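Side-chain contacts in rifamycin polyketide synthase (Amycolatopsis mediterranei, PDB 4LN9), which probably dehydrates the beta-hydroxyacyl intermediate at the terminal extension module of rifamycin assembly, as the double-hotdog dehydratase domain of a modular polyketide synthase: residues V45-P48 with Q49-G52; A90-A94 with G95-L99; Y194-T197 with F198-V201. One frame throughout, in Å; residues are numbered along the deposited sequence.

Contact 1 of 3, residues V45-P48 with Q49-G52; sequences VQLP and QSDG
Leu47 and Gly52 close the beta hairpin that joins strand 41-47 to strand 52-59, meeting as an antiparallel hydrogen-bonded pair across a four-residue loop. Leu47 N donates to Gly52 O at 2.9 Å with a nearly straight N-H...O angle of 163°. The return bond is longer and more bent: Gly52 N lies 3.3 Å from Leu47 O. Leu47 O also accepts from Ser50 N at 2.9 Å, and the two donors come from opposite faces of its plane, so one oxygen ties the turn to the strand end. Asp51 and Gly52 both face Leu47, a G1 beta bulge, with Asp51 in the left-handed region (phi 55°) and its CB bond pointing away from 45-48. Ser50 OG stands between its own backbone N and carbonyl carbon (chi1 70°). From there Ser50 OG approaches the Leu47 methylene, 3.9 Å from Leu47 CB. Ser50 OG also accepts a weak bond from Gly52 N at 3.2 Å. Pro48 starts the loop and packs on Gln119 of the second subunit. Gln46, on the strand, is held by the same subunit: Gln46 OE1 accepts a hydrogen bond from Trp145 NE1 of that chain.

Contact 2 of 3, residues A90-A94 with G95-L99; sequences AGDEA and GCPVL
Gly91 and Cys96 make the outer bond of the Schellman motif that ends helix 80-93, the long helix of the N-terminal hotdog. Cys96 N gives its hydrogen to Gly91 O at 2.7 Å, and inside this bond Gly95 N reaches Asp92 O at 3.2 Å. The inner bond is straight at the hydrogen (164°), yet Gly95 N stands almost directly above the carbonyl plane of Asp92. Gly91 O is gripped twice, because Ala94 N arrives from the other face of its plane at 3.0 Å. Gly95 is the C-prime residue, and its positive phi (67°) turns the chain out of the helix. Folding back, the chain brings Cys96 O against the backbone of Gly91, with a CA-H...O contact of 3.1 Å from Gly91 CA to Cys96 O; the bare CA of glycine allows this close approach.

Farther out, Cys96 SG points beside its own backbone N and packs in the interior, where Leu153 and Arg131 adjoin the Cys96 side chain. Ala94 faces Leu122 and Arg131, so the helix end rests on strands 116-122 and 131-139. Glu93 OE1 forms a salt bridge with Arg89 NH1, one turn earlier. Beyond Pro97 the chain enters strand 98-104, where Val98 pairs with Val154. On the exposed side, Asp92 extends CG anti to its backbone N (chi1 -155°), which brings Asp92 OD1 up to Pro97 CB, 3.5 Å away, at the rim of the proline ring.

Contact 3 of 3, residues Y194-T197 with F198-V201; sequences YGPT and FRAV
Arg199 bends at chi3 (-58°), folding its guanidinium back over the Gly195-Pro196 peptide, while Tyr194 sets its ring beside its own backbone N (chi1 -61°) and meets Phe198. The loop carries the Tyr-Gly-Pro motif of polyketide synthase dehydratases. One guanidinium face covers Gly195 C and Pro196 N, and the Arg199 and Pro196 side chains lie side by side, Arg199 NH2 3.4 Å from Pro196 CG. Arg199 NH1 makes a weak, bent bond to Tyr194 O (2.9 Å, 129°). Phe198 N donates to Gly195 O at 2.9 Å, and Arg199 N adds weak bonds to Gly195 O and Pro196 O; the chain then kinks in an inverse gamma turn centred on Arg199. Tyr194 and Phe198 cross at about a right angle, Tyr194 CD1 touching Phe198 CB at 3.7 Å. Thr197 OG1 reaches out of the loop to a hydrogen bond with Asp69 OD2, whereas the buried Thr197 O has no partner in the model. The Phe198 ring meets His70 and Tyr194 touches Asp240, a histidine and an aspartate probably equivalent to the active-site pair of related dehydratases. A water bridges the turn, donating to Pro196 O at 2.8 Å and to Arg199 O at 3.1 Å.

In the fold
Contact 1 lies at the surface, about 26 Å from the centre of the chain and facing the second subunit, while contacts 2 and 3 are partly buried and touch no other chain. Contacts 1 and 2 lie on the same side of the chain's centre, in the N-terminal hotdog, with nearest atoms about 6 Å apart: one turns strand into strand, the other helix into strand. Both rely mainly on backbone bonds and a residue in the left-handed region, Asp51 in one and Gly95 in the other. Contact 3 lies across the chain's centre from contact 1, their centres about 38 Å apart. Beside helix 236-251, it adds aromatic packing and a folded arginine to its backbone bonds, with a water joining two carbonyls.

Contact 1 of 3, residues V45-P48 with Q49-G52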
loop_
_atom_site.group_PDB
_atom_site.type_symbol
_atom_site.label_atom_id
_atom_site.label_comp_id
_atom_site.label_asym_id
_atom_site.label_seq_id
_atom_site.Cartn_x
_atom_site.Cartn_y
_atom_site.Cartn_z
ATOM N N VAL A 45 4.285 -1.664 1.671
ATOM C CA VAL A 45 4.132 -2.502 0.494
ATOM C C VAL A 45 4.757 -1.873 -0.735
ATOM O O VAL A 45 4.783 -0.649 -0.868
ATOM C CB VAL A 45 2.660 -2.857 0.217
ATOM C CG1 VAL A 45 1.901 -1.635 -0.277
ATOM C CG2 VAL A 45 2.572 -3.994 -0.790
ATOM N N GLN A 46 5.476 -2.689 -1.496
ATOM C CA GLN A 46 6.048 -2.214 -2.742
ATOM C C GLN A 46 4.955 -1.960 -3.767
ATOM O O GLN A 46 3.871 -2.539 -3.691
ATOM C CB GLN A 46 7.057 -3.225 -3.276
ATOM C CG GLN A 46 8.207 -3.481 -2.321
ATOM C CD GLN A 46 9.081 -4.633 -2.763
ATOM O OE1 GLN A 46 8.791 -5.794 -2.472
ATOM N NE2 GLN A 46 10.153 -4.321 -3.481
ATOM N N LEU A 47 5.223 -1.035 -4.682
ATOM C CA LEU A 47 4.289 -0.711 -5.750
ATOM C C LEU A 47 4.922 -1.007 -7.108
ATOM O O LEU A 47 5.516 -0.124 -7.727
ATOM C CB LEU A 47 3.870 0.760 -5.664
ATOM C CG LEU A 47 3.198 1.201 -4.360
ATOM C CD1 LEU A 47 3.001 2.709 -4.340
ATOM C CD2 LEU A 47 1.871 0.483 -4.165
ATOM N N PRO A 48 4.903 -2.288 -7.510
ATOM C CA PRO A 48 5.604 -2.774 -8.699
ATOM C C PRO A 48 5.226 -1.971 -9.938
ATOM O O PRO A 48 5.990 -1.925 -10.902
ATOM C CB PRO A 48 5.103 -4.214 -8.844
ATOM C CG PRO A 48 4.640 -4.608 -7.479
ATOM C CD PRO A 48 4.132 -3.347 -6.836
ATOM N N GLN A 49 4.042 -1.368 -9.922
ATOM C CA GLN A 49 3.551 -0.633 -11.082
ATOM C C GLN A 49 4.416 0.594 -11.349
ATOM O O GLN A 49 4.685 0.933 -12.500
ATOM C CB GLN A 49 2.088 -0.223 -10.891
ATOM C CG GLN A 49 1.605 0.850 -11.859
ATOM C CD GLN A 49 1.386 0.323 -13.267
ATOM O OE1 GLN A 49 1.983 -0.677 -13.666
ATOM N NE2 GLN A 49 0.567 1.025 -14.042
ATOM N N SER A 50 4.918 1.202 -10.278
ATOM C CA SER A 50 5.668 2.450 -10.388
ATOM C C SER A 50 7.102 2.326 -9.868
ATOM O O SER A 50 7.875 3.281 -9.933
ATOM C CB SER A 50 4.939 3.583 -9.663
ATOM O OG SER A 50 4.988 3.404 -8.257
ATOM N N ASP A 51 7.469 1.129 -9.416
ATOM C CA ASP A 51 8.726 0.924 -8.694
ATOM C C ASP A 51 8.830 1.854 -7.489
ATOM O O ASP A 51 9.919 2.295 -7.120
ATOM C CB ASP A 51 9.928 1.118 -9.627
ATOM C CG ASP A 51 11.190 0.448 -9.106
ATOM O OD1 ASP A 51 11.168 -0.067 -7.968
ATOM O OD2 ASP A 51 12.219 0.485 -9.815
ATOM N N GLY A 52 7.678 2.196 -6.919
ATOM C CA GLY A 52 7.643 2.974 -5.691
ATOM C C GLY A 52 7.363 2.073 -4.510
ATOM O O GLY A 52 7.413 0.847 -4.626
#

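Contact 2 of 3, residues A90-A94 with G95-L99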
loop_
_atom_site.group_PDB
_atom_site.type_symbol
_atom_site.label_atom_id
_atom_site.label_comp_id
_atom_site.label_asym_id
_atom_site.label_seq_id
_atom_site.Cartn_x
_atom_site.Cartn_y
_atom_site.Cartn_z
ATOM N N ALA A 90 11.549 5.481 5.155
ATOM C CA ALA A 90 11.052 5.083 3.842
ATOM C C ALA A 90 12.199 5.020 2.835
ATOM O O ALA A 90 12.366 4.028 2.126
ATOM C CB ALA A 90 9.981 6.053 3.369
ATOM N N GLY A 91 12.977 6.096 2.772
ATOM C CA GLY A 91 14.147 6.151 1.904
ATOM C C GLY A 91 15.084 4.979 2.114
ATOM O O GLY A 91 15.576 4.387 1.153
ATOM N N ASP A 92 15.310 4.619 3.373
ATOM C CA ASP A 92 16.210 3.515 3.684
ATOM C C ASP A 92 15.704 2.166 3.178
ATOM O O ASP A 92 16.496 1.313 2.778
ATOM C CB ASP A 92 16.516 3.445 5.180
ATOM C CG ASP A 92 17.845 2.770 5.467
ATOM O OD1 ASP A 92 18.850 3.142 4.822
ATOM O OD2 ASP A 92 17.850 1.761 6.204
ATOM N N GLU A 93 14.385 1.988 3.177
ATOM C CA GLU A 93 13.763 0.801 2.595
ATOM C C GLU A 93 14.207 0.600 1.147
ATOM O O GLU A 93 14.373 -0.532 0.692
ATOM C CB GLU A 93 12.236 0.909 2.669
ATOM C CG GLU A 93 11.495 -0.370 2.310
ATOM C CD GLU A 93 11.629 -1.442 3.376
ATOM O OE1 GLU A 93 11.950 -1.096 4.533
ATOM O OE2 GLU A 93 11.441 -2.633 3.050
ATOM N N ALA A 94 14.405 1.702 0.431
ATOM C CA ALA A 94 14.677 1.645 -1.001
ATOM C C ALA A 94 16.125 2.004 -1.320
ATOM O O ALA A 94 16.454 2.322 -2.462
ATOM C CB ALA A 94 13.724 2.558 -1.758
ATOM N N GLY A 95 16.976 2.010 -0.299
ATOM C CA GLY A 95 18.391 2.327 -0.488
ATOM C C GLY A 95 18.625 3.771 -0.893
ATOM O O GLY A 95 19.577 4.081 -1.613
ATOM N N CYS A 96 17.747 4.654 -0.423
ATOM C CA CYS A 96 17.910 6.098 -0.580
ATOM C C CYS A 96 17.833 6.781 0.776
ATOM O O CYS A 96 16.862 7.478 1.061
ATOM C CB CYS A 96 16.780 6.664 -1.443
ATOM S SG CYS A 96 16.923 6.337 -3.213
ATOM N N PRO A 97 18.873 6.615 1.607
ATOM C CA PRO A 97 18.779 7.037 3.002
ATOM C C PRO A 97 18.967 8.544 3.221
ATOM O O PRO A 97 18.672 9.041 4.308
ATOM C CB PRO A 97 19.906 6.254 3.677
ATOM C CG PRO A 97 20.916 6.060 2.596
ATOM C CD PRO A 97 20.126 5.892 1.327
ATOM N N VAL A 98 19.455 9.263 2.214
ATOM C CA VAL A 98 19.795 10.676 2.397
ATOM C C VAL A 98 18.609 11.591 2.119
ATOM O O VAL A 98 18.012 11.541 1.043
ATOM C CB VAL A 98 20.987 11.100 1.518
ATOM C CG1 VAL A 98 21.247 12.593 1.661
ATOM C CG2 VAL A 98 22.226 10.300 1.891
ATOM N N LEU A 99 18.265 12.424 3.099
ATOM C CA LEU A 99 17.183 13.388 2.935
ATOM C C LEU A 99 17.693 14.682 2.303
ATOM O O LEU A 99 18.165 15.586 2.993
ATOM C CB LEU A 99 16.482 13.663 4.273
ATOM C CG LEU A 99 15.169 14.457 4.230
ATOM C CD1 LEU A 99 14.203 13.863 3.216
ATOM C CD2 LEU A 99 14.529 14.526 5.609
#

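Contact 3 of 3, residues Y194-T197 with F198-V201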
loop_
_atom_site.group_PDB
_atom_site.type_symbol
_atom_site.label_atom_id
_atom_site.label_comp_id
_atom_site.label_asym_id
_atom_site.label_seq_id
_atom_site.Cartn_x
_atom_site.Cartn_y
_atom_site.Cartn_z
ATOM N N TYR A 194 6.330 21.222 25.592
ATOM C CA TYR A 194 7.129 20.003 25.676
ATOM C C TYR A 194 6.834 19.230 26.955
ATOM O O TYR A 194 7.211 19.652 28.049
ATOM C CB TYR A 194 8.625 20.311 25.584
ATOM C CG TYR A 194 9.044 20.968 24.289
ATOM C CD1 TYR A 194 8.978 20.284 23.079
ATOM C CD2 TYR A 194 9.589 22.243 24.289
ATOM C CE1 TYR A 194 9.396 20.875 21.901
ATOM C CE2 TYR A 194 10.008 22.842 23.117
ATOM C CZ TYR A 194 9.900 22.160 21.924
ATOM O OH TYR A 194 10.312 22.760 20.755
ATOM N N GLY A 195 6.203 18.071 26.805
ATOM C CA GLY A 195 6.091 17.120 27.902
ATOM C C GLY A 195 7.382 16.362 28.136
ATOM O O GLY A 195 8.368 16.573 27.430
ATOM N N PRO A 196 7.348 15.398 29.068
ATOM C CA PRO A 196 8.517 14.693 29.593
ATOM C C PRO A 196 9.359 14.019 28.512
ATOM O O PRO A 196 10.584 13.988 28.626
ATOM C CB PRO A 196 7.901 13.639 30.512
ATOM C CG PRO A 196 6.632 14.262 30.980
ATOM C CD PRO A 196 6.121 15.059 29.813
ATOM N N THR A 197 8.714 13.407 27.524
ATOM C CA THR A 197 9.452 12.744 26.454
ATOM C C THR A 197 10.387 13.708 25.727
ATOM O O THR A 197 11.506 13.342 25.364
ATOM C CB THR A 197 8.518 12.067 25.435
ATOM O OG1 THR A 197 7.650 11.153 26.117
ATOM C CG2 THR A 197 9.328 11.303 24.397
ATOM N N PHE A 198 9.959 14.959 25.585
ATOM C CA PHE A 198 10.703 15.916 24.776
ATOM C C PHE A 198 11.628 16.800 25.599
ATOM O O PHE A 198 12.442 17.536 25.043
ATOM C CB PHE A 198 9.762 16.782 23.939
ATOM C CG PHE A 198 9.183 16.070 22.755
ATOM C CD1 PHE A 198 9.640 16.334 21.474
ATOM C CD2 PHE A 198 8.236 15.075 22.932
ATOM C CE1 PHE A 198 9.121 15.659 20.385
ATOM C CE2 PHE A 198 7.704 14.404 21.849
ATOM C CZ PHE A 198 8.163 14.681 20.575
ATOM N N ARG A 199 11.463 16.786 26.917
ATOM C CA ARG A 199 12.328 17.589 27.769
ATOM C C ARG A 199 13.675 16.906 27.987
ATOM O O ARG A 199 13.928 16.333 29.047
ATOM C CB ARG A 199 11.635 17.928 29.093
ATOM C CG ARG A 199 10.497 18.928 28.930
ATOM C CD ARG A 199 10.037 19.503 30.260
ATOM N NE ARG A 199 9.610 18.457 31.184
ATOM C CZ ARG A 199 8.341 18.125 31.409
ATOM N NH1 ARG A 199 7.360 18.778 30.799
ATOM N NH2 ARG A 199 8.055 17.127 32.234
ATOM N N ALA A 200 14.478 16.852 26.928
ATOM C CA ALA A 200 15.662 16.001 26.910
ATOM C C ALA A 200 16.956 16.809 26.930
ATOM O O ALA A 200 18.047 16.239 26.908
ATOM C CB ALA A 200 15.631 15.070 25.707
ATOM N N VAL A 201 16.841 18.132 26.911
ATOM C CA VAL A 201 18.023 18.980 26.977
ATOM C C VAL A 201 18.588 18.998 28.394
ATOM O O VAL A 201 17.909 19.408 29.334
ATOM C CB VAL A 201 17.715 20.420 26.526
ATOM C CG1 VAL A 201 18.955 21.290 26.661
ATOM C CG2 VAL A 201 17.213 20.426 25.090
HETATM O O HOH W 1 12.236 14.407 30.820
#